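Local coordinates for protein uricase (Bacillus fastidiosus, PDB 4R8X) that catalyses, as a urate oxidase, the oxidation of urate to 5-hydroxyisourate, the first step on the way to (S)-allantoin, at residues N20-L25 against E84-E89; S31-K36 against Y222-Q227; Y199-I204 against G268-T273; W274-E279 against A287-P292. All blocks are in the same frame, centred on the assembly; numbering follows the deposited sequence.

Interaction 1 (N20-L25 against E84-E89)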
loop_
_atom_site.group_PDB
_atom_site.type_symbol
_atom_site.label_atom_id
_atom_site.label_comp_id
_atom_site.label_asym_id
_atom_site.label_seq_id
_atom_site.Cartn_x
_atom_site.Cartn_y
_atom_site.Cartn_z
ATOM N N ASN D 20 -29.408 3.963 -14.768
ATOM C CA ASN D 20 -30.683 3.293 -14.550
ATOM C C ASN D 20 -30.626 2.398 -13.314
ATOM O O ASN D 20 -29.705 1.595 -13.184
ATOM C CB ASN D 20 -31.021 2.456 -15.785
ATOM C CG ASN D 20 -32.426 1.909 -15.752
ATOM O OD1 ASN D 20 -33.326 2.515 -15.175
ATOM N ND2 ASN D 20 -32.625 0.752 -16.374
ATOM N N PRO D 21 -31.594 2.544 -12.393
ATOM C CA PRO D 21 -31.532 1.691 -11.202
ATOM C C PRO D 21 -31.749 0.212 -11.522
ATOM O O PRO D 21 -32.486 -0.142 -12.445
ATOM C CB PRO D 21 -32.673 2.227 -10.321
ATOM C CG PRO D 21 -32.889 3.626 -10.787
ATOM C CD PRO D 21 -32.634 3.582 -12.272
ATOM N N LEU D 22 -31.080 -0.641 -10.760
ATOM C CA LEU D 22 -31.317 -2.075 -10.793
ATOM C C LEU D 22 -32.418 -2.375 -9.776
ATOM O O LEU D 22 -32.228 -2.171 -8.580
ATOM C CB LEU D 22 -30.013 -2.808 -10.448
ATOM C CG LEU D 22 -30.031 -4.335 -10.342
ATOM C CD1 LEU D 22 -30.397 -4.982 -11.678
ATOM C CD2 LEU D 22 -28.681 -4.827 -9.868
ATOM N N LYS D 23 -33.578 -2.823 -10.251
ATOM C CA LYS D 23 -34.723 -3.066 -9.373
ATOM C C LYS D 23 -35.331 -4.422 -9.675
ATOM O O LYS D 23 -35.255 -4.883 -10.803
ATOM C CB LYS D 23 -35.814 -2.014 -9.599
ATOM C CG LYS D 23 -35.469 -0.607 -9.165
ATOM C CD LYS D 23 -36.671 0.304 -9.359
ATOM C CE LYS D 23 -36.360 1.729 -8.950
ATOM N NZ LYS D 23 -37.508 2.630 -9.242
ATOM N N GLY D 24 -35.956 -5.050 -8.685
ATOM C CA GLY D 24 -36.698 -6.278 -8.932
ATOM C C GLY D 24 -35.873 -7.548 -8.856
ATOM O O GLY D 24 -36.151 -8.529 -9.549
ATOM N N LEU D 25 -34.850 -7.535 -8.010
ATOM C CA LEU D 25 -34.041 -8.723 -7.795
ATOM C C LEU D 25 -34.853 -9.803 -7.079
ATOM O O LEU D 25 -35.899 -9.521 -6.496
ATOM C CB LEU D 25 -32.783 -8.363 -7.007
ATOM C CG LEU D 25 -31.896 -7.304 -7.673
ATOM C CD1 LEU D 25 -30.783 -6.824 -6.740
ATOM C CD2 LEU D 25 -31.316 -7.841 -8.983
ATOM N N GLU D 84 -27.653 2.371 -21.047
ATOM C CA GLU D 84 -28.984 2.513 -20.472
ATOM C C GLU D 84 -29.329 1.387 -19.504
ATOM O O GLU D 84 -30.425 1.353 -18.945
ATOM C CB GLU D 84 -30.037 2.599 -21.582
ATOM C CG GLU D 84 -29.844 3.805 -22.498
ATOM C CD GLU D 84 -30.979 3.994 -23.483
ATOM O OE1 GLU D 84 -30.697 4.217 -24.678
ATOM O OE2 GLU D 84 -32.151 3.938 -23.062
ATOM N N GLY D 85 -28.389 0.469 -19.301
ATOM C CA GLY D 85 -28.624 -0.659 -18.418
ATOM C C GLY D 85 -28.234 -0.377 -16.986
ATOM O O GLY D 85 -27.927 0.766 -16.634
ATOM N N ALA D 86 -28.205 -1.422 -16.164
ATOM C CA ALA D 86 -28.072 -1.226 -14.715
ATOM C C ALA D 86 -27.037 -2.126 -14.065
ATOM O O ALA D 86 -26.920 -2.127 -12.838
ATOM C CB ALA D 86 -29.412 -1.444 -14.030
ATOM N N THR D 87 -26.288 -2.886 -14.861
ATOM C CA THR D 87 -25.347 -3.864 -14.306
ATOM C C THR D 87 -23.944 -3.702 -14.864
ATOM O O THR D 87 -23.744 -3.202 -15.973
ATOM C CB THR D 87 -25.779 -5.341 -14.544
ATOM O OG1 THR D 87 -25.532 -5.713 -15.910
ATOM C CG2 THR D 87 -27.242 -5.545 -14.193
ATOM N N LEU D 88 -22.965 -4.130 -14.078
ATOM C CA LEU D 88 -21.572 -4.026 -14.482
ATOM C C LEU D 88 -21.324 -4.909 -15.702
ATOM O O LEU D 88 -20.693 -4.482 -16.667
ATOM C CB LEU D 88 -20.664 -4.443 -13.327
ATOM C CG LEU D 88 -19.168 -4.219 -13.529
ATOM C CD1 LEU D 88 -18.867 -2.772 -13.905
ATOM C CD2 LEU D 88 -18.434 -4.577 -12.252
ATOM N N GLU D 89 -21.837 -6.138 -15.658
ATOM C CA GLU D 89 -21.669 -7.070 -16.768
ATOM C C GLU D 89 -22.322 -6.563 -18.046
ATOM O O GLU D 89 -21.781 -6.748 -19.135
ATOM C CB GLU D 89 -22.251 -8.438 -16.421
ATOM C CG GLU D 89 -21.616 -9.132 -15.234
ATOM C CD GLU D 89 -22.323 -8.848 -13.916
ATOM O OE1 GLU D 89 -22.196 -9.684 -13.006
ATOM O OE2 GLU D 89 -23.005 -7.810 -13.783
HETATM O O HOH W 1 -28.008 3.387 -17.193
#

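Interaction 2 (S31-K36 against Y222-Q227)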
loop_
_atom_site.group_PDB
_atom_site.type_symbol
_atom_site.label_atom_id
_atom_site.label_comp_id
_atom_site.label_asym_id
_atom_site.label_seq_id
_atom_site.Cartn_x
_atom_site.Cartn_y
_atom_site.Cartn_z
ATOM N N SER D 31 -31.034 -12.238 2.636
ATOM C CA SER D 31 -30.726 -10.868 2.216
ATOM C C SER D 31 -31.955 -9.969 2.141
ATOM O O SER D 31 -33.051 -10.428 1.834
ATOM C CB SER D 31 -30.035 -10.896 0.842
ATOM O OG SER D 31 -29.635 -9.604 0.412
ATOM N N ASN D 32 -31.750 -8.683 2.412
ATOM C CA ASN D 32 -32.763 -7.661 2.185
ATOM C C ASN D 32 -32.470 -6.842 0.936
ATOM O O ASN D 32 -33.201 -5.905 0.621
ATOM C CB ASN D 32 -32.845 -6.712 3.385
ATOM C CG ASN D 32 -33.754 -7.230 4.470
ATOM O OD1 ASN D 32 -34.691 -7.985 4.200
ATOM N ND2 ASN D 32 -33.494 -6.823 5.705
ATOM N N PHE D 33 -31.389 -7.183 0.237
ATOM C CA PHE D 33 -30.942 -6.390 -0.905
ATOM C C PHE D 33 -31.758 -6.749 -2.132
ATOM O O PHE D 33 -31.593 -7.832 -2.682
ATOM C CB PHE D 33 -29.460 -6.657 -1.183
ATOM C CG PHE D 33 -28.830 -5.673 -2.132
ATOM C CD1 PHE D 33 -28.248 -4.507 -1.657
ATOM C CD2 PHE D 33 -28.806 -5.921 -3.495
ATOM C CE1 PHE D 33 -27.669 -3.597 -2.526
ATOM C CE2 PHE D 33 -28.221 -5.016 -4.371
ATOM C CZ PHE D 33 -27.650 -3.857 -3.888
ATOM N N THR D 34 -32.630 -5.846 -2.569
ATOM C CA THR D 34 -33.459 -6.128 -3.743
ATOM C C THR D 34 -33.367 -5.064 -4.827
ATOM O O THR D 34 -33.971 -5.210 -5.885
ATOM C CB THR D 34 -34.945 -6.361 -3.378
ATOM O OG1 THR D 34 -35.451 -5.230 -2.655
ATOM C CG2 THR D 34 -35.092 -7.626 -2.533
ATOM N N GLU D 35 -32.624 -3.997 -4.560
ATOM C CA GLU D 35 -32.422 -2.954 -5.557
ATOM C C GLU D 35 -31.109 -2.234 -5.321
ATOM O O GLU D 35 -30.638 -2.126 -4.192
ATOM C CB GLU D 35 -33.577 -1.948 -5.565
ATOM C CG GLU D 35 -33.709 -1.123 -4.295
ATOM C CD GLU D 35 -34.816 -0.083 -4.366
ATOM O OE1 GLU D 35 -35.100 0.542 -3.320
ATOM O OE2 GLU D 35 -35.401 0.116 -5.455
ATOM N N LYS D 36 -30.512 -1.758 -6.402
ATOM C CA LYS D 36 -29.286 -0.986 -6.303
ATOM C C LYS D 36 -29.522 0.299 -7.082
ATOM O O LYS D 36 -29.653 0.276 -8.303
ATOM C CB LYS D 36 -28.111 -1.777 -6.880
ATOM C CG LYS D 36 -26.734 -1.152 -6.662
ATOM C CD LYS D 36 -25.619 -2.159 -6.944
ATOM C CE LYS D 36 -24.247 -1.559 -6.688
ATOM N NZ LYS D 36 -23.167 -2.592 -6.759
ATOM N N TYR D 222 -31.085 -11.754 -12.515
ATOM C CA TYR D 222 -29.770 -11.177 -12.256
ATOM C C TYR D 222 -29.352 -11.445 -10.826
ATOM O O TYR D 222 -30.114 -11.190 -9.893
ATOM C CB TYR D 222 -29.754 -9.665 -12.505
ATOM C CG TYR D 222 -28.368 -9.083 -12.273
ATOM C CD1 TYR D 222 -27.360 -9.288 -13.209
ATOM C CD2 TYR D 222 -28.050 -8.377 -11.106
ATOM C CE1 TYR D 222 -26.088 -8.799 -13.022
ATOM C CE2 TYR D 222 -26.766 -7.881 -10.906
ATOM C CZ TYR D 222 -25.785 -8.107 -11.866
ATOM O OH TYR D 222 -24.516 -7.615 -11.688
ATOM N N VAL D 223 -28.135 -11.949 -10.661
ATOM C CA VAL D 223 -27.607 -12.217 -9.333
ATOM C C VAL D 223 -26.738 -11.045 -8.891
ATOM O O VAL D 223 -25.652 -10.836 -9.416
ATOM C CB VAL D 223 -26.795 -13.525 -9.304
ATOM C CG1 VAL D 223 -26.303 -13.819 -7.891
ATOM C CG2 VAL D 223 -27.644 -14.681 -9.818
ATOM N N ALA D 224 -27.220 -10.277 -7.922
ATOM C CA ALA D 224 -26.444 -9.160 -7.395
ATOM C C ALA D 224 -25.367 -9.671 -6.446
ATOM O O ALA D 224 -25.641 -10.505 -5.570
ATOM C CB ALA D 224 -27.350 -8.158 -6.688
ATOM N N ALA D 225 -24.141 -9.180 -6.629
ATOM C CA ALA D 225 -23.021 -9.555 -5.758
ATOM C C ALA D 225 -23.348 -9.320 -4.288
ATOM O O ALA D 225 -22.901 -10.063 -3.426
ATOM C CB ALA D 225 -21.736 -8.810 -6.157
ATOM N N GLU D 226 -24.142 -8.291 -4.003
ATOM C CA GLU D 226 -24.530 -7.995 -2.631
ATOM C C GLU D 226 -25.365 -9.111 -2.021
ATOM O O GLU D 226 -25.275 -9.378 -0.816
ATOM C CB GLU D 226 -25.297 -6.674 -2.575
ATOM C CG GLU D 226 -24.420 -5.447 -2.799
ATOM C CD GLU D 226 -24.235 -5.066 -4.266
ATOM O OE1 GLU D 226 -23.674 -3.982 -4.510
ATOM O OE2 GLU D 226 -24.642 -5.828 -5.166
ATOM N N GLN D 227 -26.182 -9.755 -2.846
ATOM C CA GLN D 227 -26.969 -10.894 -2.376
ATOM C C GLN D 227 -26.065 -12.065 -2.021
ATOM O O GLN D 227 -26.266 -12.747 -1.013
ATOM C CB GLN D 227 -27.975 -11.332 -3.432
ATOM C CG GLN D 227 -29.019 -10.303 -3.743
ATOM C CD GLN D 227 -29.987 -10.784 -4.802
ATOM O OE1 GLN D 227 -29.638 -10.881 -5.980
ATOM N NE2 GLN D 227 -31.205 -11.093 -4.387
HETATM O O HOH W 2 -32.050 -10.268 -1.935
HETATM O O HOH W 3 -24.275 -5.540 -7.924
#

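Interaction 3 (Y199-I204 against G268-T273)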
loop_
_atom_site.group_PDB
_atom_site.type_symbol
_atom_site.label_atom_id
_atom_site.label_comp_id
_atom_site.label_asym_id
_atom_site.label_seq_id
_atom_site.Cartn_x
_atom_site.Cartn_y
_atom_site.Cartn_z
ATOM N N TYR D 199 -11.190 -15.978 11.245
ATOM C CA TYR D 199 -11.165 -14.713 10.532
ATOM C C TYR D 199 -10.789 -15.043 9.094
ATOM O O TYR D 199 -9.710 -15.569 8.835
ATOM C CB TYR D 199 -10.155 -13.768 11.200
ATOM C CG TYR D 199 -10.063 -12.370 10.614
ATOM C CD1 TYR D 199 -11.104 -11.810 9.882
ATOM C CD2 TYR D 199 -8.919 -11.609 10.802
ATOM C CE1 TYR D 199 -11.004 -10.540 9.354
ATOM C CE2 TYR D 199 -8.811 -10.341 10.266
ATOM C CZ TYR D 199 -9.856 -9.817 9.550
ATOM O OH TYR D 199 -9.734 -8.564 9.017
ATOM N N ILE D 200 -11.700 -14.745 8.166
ATOM C CA ILE D 200 -11.554 -15.152 6.767
ATOM C C ILE D 200 -11.675 -13.989 5.784
ATOM O O ILE D 200 -12.411 -13.027 6.023
ATOM C CB ILE D 200 -12.586 -16.242 6.376
ATOM C CG1 ILE D 200 -14.013 -15.691 6.445
ATOM C CG2 ILE D 200 -12.455 -17.454 7.284
ATOM C CD1 ILE D 200 -15.090 -16.691 6.008
ATOM N N PHE D 201 -10.918 -14.077 4.696
ATOM C CA PHE D 201 -11.088 -13.207 3.537
ATOM C C PHE D 201 -11.679 -14.092 2.455
ATOM O O PHE D 201 -11.224 -15.228 2.283
ATOM C CB PHE D 201 -9.743 -12.677 3.031
ATOM C CG PHE D 201 -9.051 -11.708 3.964
ATOM C CD1 PHE D 201 -9.554 -11.412 5.230
ATOM C CD2 PHE D 201 -7.898 -11.072 3.546
ATOM C CE1 PHE D 201 -8.891 -10.522 6.068
ATOM C CE2 PHE D 201 -7.238 -10.175 4.374
ATOM C CZ PHE D 201 -7.738 -9.902 5.634
ATOM N N LEU D 202 -12.656 -13.571 1.712
ATOM C CA LEU D 202 -13.303 -14.328 0.636
ATOM C C LEU D 202 -13.422 -13.489 -0.623
ATOM O O LEU D 202 -13.854 -12.337 -0.567
ATOM C CB LEU D 202 -14.717 -14.777 1.032
ATOM C CG LEU D 202 -14.918 -15.751 2.189
ATOM C CD1 LEU D 202 -16.394 -16.070 2.370
ATOM C CD2 LEU D 202 -14.113 -17.026 1.966
ATOM N N ASN D 203 -13.027 -14.074 -1.748
ATOM C CA ASN D 203 -13.427 -13.594 -3.060
ATOM C C ASN D 203 -14.332 -14.670 -3.615
ATOM O O ASN D 203 -13.959 -15.850 -3.626
ATOM C CB ASN D 203 -12.231 -13.426 -3.994
ATOM C CG ASN D 203 -11.234 -12.386 -3.517
ATOM O OD1 ASN D 203 -11.558 -11.488 -2.741
ATOM N ND2 ASN D 203 -10.001 -12.502 -3.997
ATOM N N ILE D 204 -15.526 -14.285 -4.040
ATOM C CA ILE D 204 -16.484 -15.251 -4.555
ATOM C C ILE D 204 -16.855 -14.868 -5.969
ATOM O O ILE D 204 -17.086 -13.696 -6.260
ATOM C CB ILE D 204 -17.754 -15.280 -3.698
ATOM C CG1 ILE D 204 -17.387 -15.424 -2.214
ATOM C CG2 ILE D 204 -18.661 -16.408 -4.145
ATOM C CD1 ILE D 204 -18.576 -15.317 -1.274
ATOM N N GLY D 268 -11.915 -17.957 -3.686
ATOM C CA GLY D 268 -10.530 -17.786 -3.288
ATOM C C GLY D 268 -10.572 -17.227 -1.877
ATOM O O GLY D 268 -11.243 -16.227 -1.635
ATOM N N THR D 269 -9.888 -17.879 -0.942
ATOM C CA THR D 269 -9.930 -17.483 0.465
ATOM C C THR D 269 -8.568 -17.147 1.043
ATOM O O THR D 269 -7.541 -17.519 0.488
ATOM C CB THR D 269 -10.415 -18.635 1.347
ATOM O OG1 THR D 269 -9.341 -19.572 1.498
ATOM C CG2 THR D 269 -11.592 -19.338 0.721
ATOM N N ASN D 270 -8.581 -16.446 2.175
ATOM C CA ASN D 270 -7.449 -16.399 3.092
ATOM C C ASN D 270 -7.953 -16.773 4.478
ATOM O O ASN D 270 -9.025 -16.321 4.899
ATOM C CB ASN D 270 -6.883 -14.984 3.265
ATOM C CG ASN D 270 -6.091 -14.474 2.074
ATOM O OD1 ASN D 270 -5.568 -13.362 2.138
ATOM N ND2 ASN D 270 -6.012 -15.247 0.993
ATOM N N ASN D 271 -7.161 -17.552 5.200
ATOM C CA ASN D 271 -7.308 -17.674 6.643
ATOM C C ASN D 271 -6.419 -16.629 7.307
ATOM O O ASN D 271 -5.187 -16.678 7.179
ATOM C CB ASN D 271 -6.906 -19.073 7.115
ATOM C CG ASN D 271 -7.305 -19.336 8.557
ATOM O OD1 ASN D 271 -7.410 -18.410 9.358
ATOM N ND2 ASN D 271 -7.547 -20.591 8.890
ATOM N N ARG D 272 -7.041 -15.683 8.010
ATOM C CA ARG D 272 -6.320 -14.566 8.624
ATOM C C ARG D 272 -6.416 -14.574 10.149
ATOM O O ARG D 272 -6.190 -13.556 10.820
ATOM C CB ARG D 272 -6.839 -13.250 8.051
ATOM C CG ARG D 272 -6.476 -13.055 6.591
ATOM C CD ARG D 272 -5.000 -12.720 6.451
ATOM N NE ARG D 272 -4.607 -12.593 5.053
ATOM C CZ ARG D 272 -3.389 -12.244 4.656
ATOM N NH1 ARG D 272 -2.448 -12.009 5.555
ATOM N NH2 ARG D 272 -3.108 -12.132 3.370
ATOM N N THR D 273 -6.696 -15.749 10.700
ATOM C CA THR D 273 -6.990 -15.898 12.123
ATOM C C THR D 273 -5.860 -15.416 13.028
ATOM O O THR D 273 -4.692 -15.704 12.782
ATOM C CB THR D 273 -7.352 -17.360 12.442
ATOM O OG1 THR D 273 -8.519 -17.715 11.687
ATOM C CG2 THR D 273 -7.628 -17.580 13.915
#

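Interaction 4 (W274-E279 against A287-P292)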
loop_
_atom_site.group_PDB
_atom_site.type_symbol
_atom_site.label_atom_id
_atom_site.label_comp_id
_atom_site.label_asym_id
_atom_site.label_seq_id
_atom_site.Cartn_x
_atom_site.Cartn_y
_atom_site.Cartn_z
ATOM N N TRP D 274 -6.234 -14.676 14.067
ATOM C CA TRP D 274 -5.304 -14.121 15.047
ATOM C C TRP D 274 -4.588 -15.190 15.886
ATOM O O TRP D 274 -5.000 -16.353 15.921
ATOM C CB TRP D 274 -6.068 -13.214 16.012
ATOM C CG TRP D 274 -6.761 -12.014 15.393
ATOM C CD1 TRP D 274 -6.389 -11.307 14.270
ATOM C CD2 TRP D 274 -7.954 -11.390 15.881
ATOM N NE1 TRP D 274 -7.282 -10.275 14.048
ATOM C CE2 TRP D 274 -8.244 -10.303 15.027
ATOM C CE3 TRP D 274 -8.804 -11.640 16.968
ATOM C CZ2 TRP D 274 -9.359 -9.473 15.228
ATOM C CZ3 TRP D 274 -9.899 -10.813 17.169
ATOM C CH2 TRP D 274 -10.162 -9.737 16.307
ATOM N N ASP D 275 -3.530 -14.766 16.583
ATOM C CA ASP D 275 -2.860 -15.586 17.588
ATOM C C ASP D 275 -3.387 -15.201 18.962
ATOM O O ASP D 275 -3.690 -14.033 19.219
ATOM C CB ASP D 275 -1.348 -15.338 17.575
ATOM C CG ASP D 275 -0.631 -16.066 16.446
ATOM O OD1 ASP D 275 -1.202 -17.031 15.891
ATOM O OD2 ASP D 275 0.520 -15.688 16.126
ATOM N N THR D 276 -3.471 -16.175 19.855
ATOM C CA THR D 276 -3.828 -15.913 21.244
ATOM C C THR D 276 -2.661 -15.307 22.025
ATOM O O THR D 276 -1.514 -15.747 21.888
ATOM C CB THR D 276 -4.249 -17.211 21.949
ATOM O OG1 THR D 276 -5.373 -17.775 21.266
ATOM C CG2 THR D 276 -4.615 -16.948 23.409
ATOM N N VAL D 277 -2.950 -14.304 22.852
ATOM C CA VAL D 277 -1.964 -13.812 23.799
ATOM C C VAL D 277 -2.424 -14.098 25.217
ATOM O O VAL D 277 -1.658 -14.603 26.033
ATOM C CB VAL D 277 -1.714 -12.311 23.644
ATOM C CG1 VAL D 277 -0.800 -11.826 24.758
ATOM C CG2 VAL D 277 -1.119 -12.009 22.275
ATOM N N VAL D 278 -3.674 -13.761 25.519
ATOM C CA VAL D 278 -4.252 -14.100 26.817
ATOM C C VAL D 278 -5.496 -14.950 26.609
ATOM O O VAL D 278 -6.452 -14.519 25.962
ATOM C CB VAL D 278 -4.630 -12.857 27.648
ATOM C CG1 VAL D 278 -5.117 -13.280 29.024
ATOM C CG2 VAL D 278 -3.441 -11.912 27.778
ATOM N N GLU D 279 -5.469 -16.169 27.140
ATOM C CA GLU D 279 -6.599 -17.074 27.034
ATOM C C GLU D 279 -7.786 -16.512 27.806
ATOM O O GLU D 279 -7.624 -16.003 28.914
ATOM C CB GLU D 279 -6.225 -18.441 27.605
ATOM C CG GLU D 279 -7.171 -19.556 27.214
ATOM C CD GLU D 279 -6.655 -20.348 26.033
ATOM O OE1 GLU D 279 -6.666 -19.815 24.909
ATOM O OE2 GLU D 279 -6.221 -21.499 26.231
ATOM N N ALA D 287 -10.529 -12.556 26.696
ATOM C CA ALA D 287 -9.433 -13.013 25.851
ATOM C C ALA D 287 -8.774 -11.858 25.120
ATOM O O ALA D 287 -9.416 -10.862 24.798
ATOM C CB ALA D 287 -9.912 -14.051 24.850
ATOM N N VAL D 288 -7.481 -12.002 24.867
ATOM C CA VAL D 288 -6.732 -11.029 24.080
ATOM C C VAL D 288 -5.953 -11.740 22.986
ATOM O O VAL D 288 -5.278 -12.735 23.241
ATOM C CB VAL D 288 -5.760 -10.206 24.964
ATOM C CG1 VAL D 288 -5.032 -9.161 24.135
ATOM C CG2 VAL D 288 -6.514 -9.559 26.113
ATOM N N PHE D 289 -6.074 -11.225 21.765
ATOM C CA PHE D 289 -5.419 -11.787 20.596
ATOM C C PHE D 289 -4.543 -10.731 19.943
ATOM O O PHE D 289 -4.605 -9.556 20.302
ATOM C CB PHE D 289 -6.475 -12.275 19.595
ATOM C CG PHE D 289 -7.453 -13.228 20.186
ATOM C CD1 PHE D 289 -7.173 -14.582 20.206
ATOM C CD2 PHE D 289 -8.644 -12.776 20.739
ATOM C CE1 PHE D 289 -8.070 -15.475 20.766
ATOM C CE2 PHE D 289 -9.554 -13.667 21.309
ATOM C CZ PHE D 289 -9.260 -15.020 21.326
ATOM N N THR D 290 -3.734 -11.159 18.983
ATOM C CA THR D 290 -2.890 -10.249 18.217
ATOM C C THR D 290 -2.703 -10.779 16.800
ATOM O O THR D 290 -3.156 -11.873 16.480
ATOM C CB THR D 290 -1.514 -10.045 18.886
ATOM O OG1 THR D 290 -0.831 -8.955 18.254
ATOM C CG2 THR D 290 -0.666 -11.315 18.790
ATOM N N GLU D 291 -2.056 -10.003 15.936
ATOM C CA GLU D 291 -1.818 -10.477 14.570
ATOM C C GLU D 291 -0.777 -11.589 14.528
ATOM O O GLU D 291 0.184 -11.581 15.304
ATOM C CB GLU D 291 -1.387 -9.337 13.639
ATOM C CG GLU D 291 -2.440 -8.256 13.381
ATOM C CD GLU D 291 -3.602 -8.706 12.506
ATOM O OE1 GLU D 291 -4.236 -7.820 11.891
ATOM O OE2 GLU D 291 -3.907 -9.919 12.431
ATOM N N PRO D 292 -0.956 -12.545 13.609
ATOM C CA PRO D 292 -0.002 -13.648 13.464
ATOM C C PRO D 292 1.228 -13.241 12.654
ATOM O O PRO D 292 1.324 -12.115 12.177
ATOM C CB PRO D 292 -0.814 -14.689 12.691
ATOM C CG PRO D 292 -1.691 -13.857 11.804
ATOM C CD PRO D 292 -2.086 -12.668 12.671
#

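Interaction 1 (N20-L25 against E84-E89)
Leu-22 and Ala-86 mark the closest approach of the two backbones, their CA atoms 5.2 Å apart, where the edge of a short strand passes the turn that leads into helix 88-102. Ala-86 points its methyl group at segment 20-25, and three of the contacts gather round that carbon. The carbonyl O of Asn-20 lies 3.2 Å from Ala-86 CB, the O of Pro-21 stands a little farther off, and Leu-22 CB closes in at 3.9 Å as the apolar neighbour. With its CG anti to the backbone N (chi1 177°), Leu-22 sends its branch on past the alanine, and its CD1 reaches Thr-87 CG2 at 4.1 Å, the two side chains meeting at a slant. Thr-87 is the N-cap residue of helix 88-102: its OG1 is hydrogen-bonded to the backbone N of Gly-90 in the first turn, and its methyl is the branch that faces Leu-22. On the strand side, Leu-22 belongs to the two-stranded antiparallel sheet 22-23/35-36. At the solvent-facing end, Asn-20 sets its CB 3.4 Å from the O of Glu-84. One water spans the gap there, accepting from Asn-20 N at 2.9 Å and donating to Gly-85 O at 2.7 Å. Asn-38 ties the same two backbones from outside, its ND2 hydrogen-bonding to the O of both Asn-20 and Ala-86.

Interaction 2 (S31-K36 against Y222-Q227)
Lys-36 and Glu-226 form a salt bridge, with NZ 2.7 Å from OE1 on the syn side of the carboxylate. The lysine chain runs extended to reach it, crossing the glutamate at about a right angle, and Glu-115 gives NZ a second carboxylate. Glu-226 OE2 accepts from a water at 2.8 Å. The backbone position of Glu-226 puts its CB over the centre of the Phe-33 ring, 3.5 Å from the centroid, a CH-pi contact almost on the ring normal; the bend at chi2 (87°) then lays the carboxylate along the same face, stacked with its plane only 6° from that of the ring. One residue thus pairs its charge with Lys-36 and covers an aromatic face, while the O of Glu-35 lies over the rim of the opposite face. Ala-224 CB adds an apolar touch to Phe-33 CE2 at 4.0 Å. A second water joins the segments, accepting from Gln-227 NE2 at 2.7 Å and lying close to Phe-33 O. Ser-31 OG, which accepts from Phe-33 N in an ST turn, also bonds to Asp-230. The contact sets strand 35-36 and the loop before it against the first turn of helix 225-238, with Val-144 of strand 143-153 touching both Lys-36 and Glu-226.

Interaction 3 (Y199-I204 against G268-T273)
Phe-201 and Asn-270 form a hydrogen-bonded antiparallel pair, and with Asn-203 and Gly-268 they fix the register of strands 198-208 and 262-271, neighbours in the large antiparallel sheet of the tunnelling fold (T-fold) to which uricases belong. The backbone bonds come in reciprocal sets: Phe-201 N to Asn-270 O and the return bond from Asn-270 N are both 2.9 Å, and the Asn-203 pair repeats the pattern. Past the end of strand 262-271, Arg-272 N still donates to Tyr-199 O at 2.8 Å.

On the face of Phe-201 and Asn-270, chi1 of Arg-272 (-69°) lays CG over the centre of the Phe-201 ring, 3.5 Å from the centroid, in a CH-pi contact, and the bend at chi2 turns the rest of the chain back toward Asn-270; the guanidinium is inclined 31° to the ring. On the face of Leu-202 and Thr-269, Leu-202 CD2 meets Thr-269 CG2 at 3.6 Å, the side chains running alongside and pointing the same way, and Leu-202 also packs on Ile-251 of helix 244-258.

Polar side chains add bonds within segment 268-273. Arg-272 grips Asn-270 OD1 side-on with NE and NH2, OD1 lying close to the guanidinium plane, at its edge, and Asn-270 ND2 donates to Thr-269 O at 2.8 Å. A leucine in place of Asn-270 would probably leave the guanidinium without this acceptor and freer to swing off the phenylalanine ring. Asn-271, predicted to bind urate and O2, belongs to an Asx turn: its OD1 accepts from Thr-273 N and, at 2.7 Å, from Thr-273 OG1, which itself accepts from Tyr-199 N at 3.2 Å.

Interaction 4 (W274-E279 against A287-P292)
Trp-274 and Phe-289 bring their rings together obliquely, planes 35° apart and centroids 5.9 Å from each other, with Trp-274 CE3 resting 3.6 Å from Phe-289 CB. At the edge of the indole, near its plane, is Glu-291 OE2, 3.4 Å from Trp-274 CD1; that carboxylate is turned almost perpendicular to the indole plane (81°), and its OE1 bonds to Tyr-116 of the second subunit. Phe-15 of the same neighbour stacks on the indole. The Phe-289 ring has the O of Asp-275 at its own edge, while Thr-276 OG1, hydrogen-bonded to Thr-194 OG1, stands 3.6 Å from Phe-289 CE1. A serine in place of Trp-274 would probably open a gap beside Phe-289 and leave Phe-15 of the second subunit without its stacking partner.

The backbones form a beta hairpin with a classic bulge: Val-277 N and Val-278 N both donate to Val-288 O, at 2.8 Å and 3.0 Å, shifting the register by one residue. Before the bulge, Asp-275 and Thr-290 exchange two bonds; after it, Val-288 N returns one to Val-278 O. Because Val-277 CG2 is anti to its carbonyl carbon, it meets Thr-290 CG2 at 3.6 Å, and Val-278 CB lies 3.9 Å from Val-288 CB. Asp-275 OD2 touches Pro-292 CA and forms a salt bridge with Arg-293 of the third subunit. The hairpin follows strand 262-271 in the chain, and at Val-288 and Phe-289 it pairs with an antiparallel strand of the second subunit, so the sheet continues across the interface.

Interactions 1 and 2 form one cluster, their centres 11 Å apart. Leu-22 O accepts from Lys-36 N at 2.8 Å, and Glu-89 OE2 lies 2.6 Å from Tyr-222 OH, probably hydrogen-bonded, so a two-stranded sheet and the starts of two helices are tied together away from the predicted urate site. Interactions 3 and 4 make a second group, centres 18 Å apart, where Thr-273 O touches Pro-292 CG at 3.7 Å. This group borders that site: interaction 3 contains Asn-271, and the side chain of Thr-276 of interaction 4 is about 3 Å from that of Arg-196, also predicted to bind urate. Interactions 1 and 4 stand farthest apart, about 44 Å between centres.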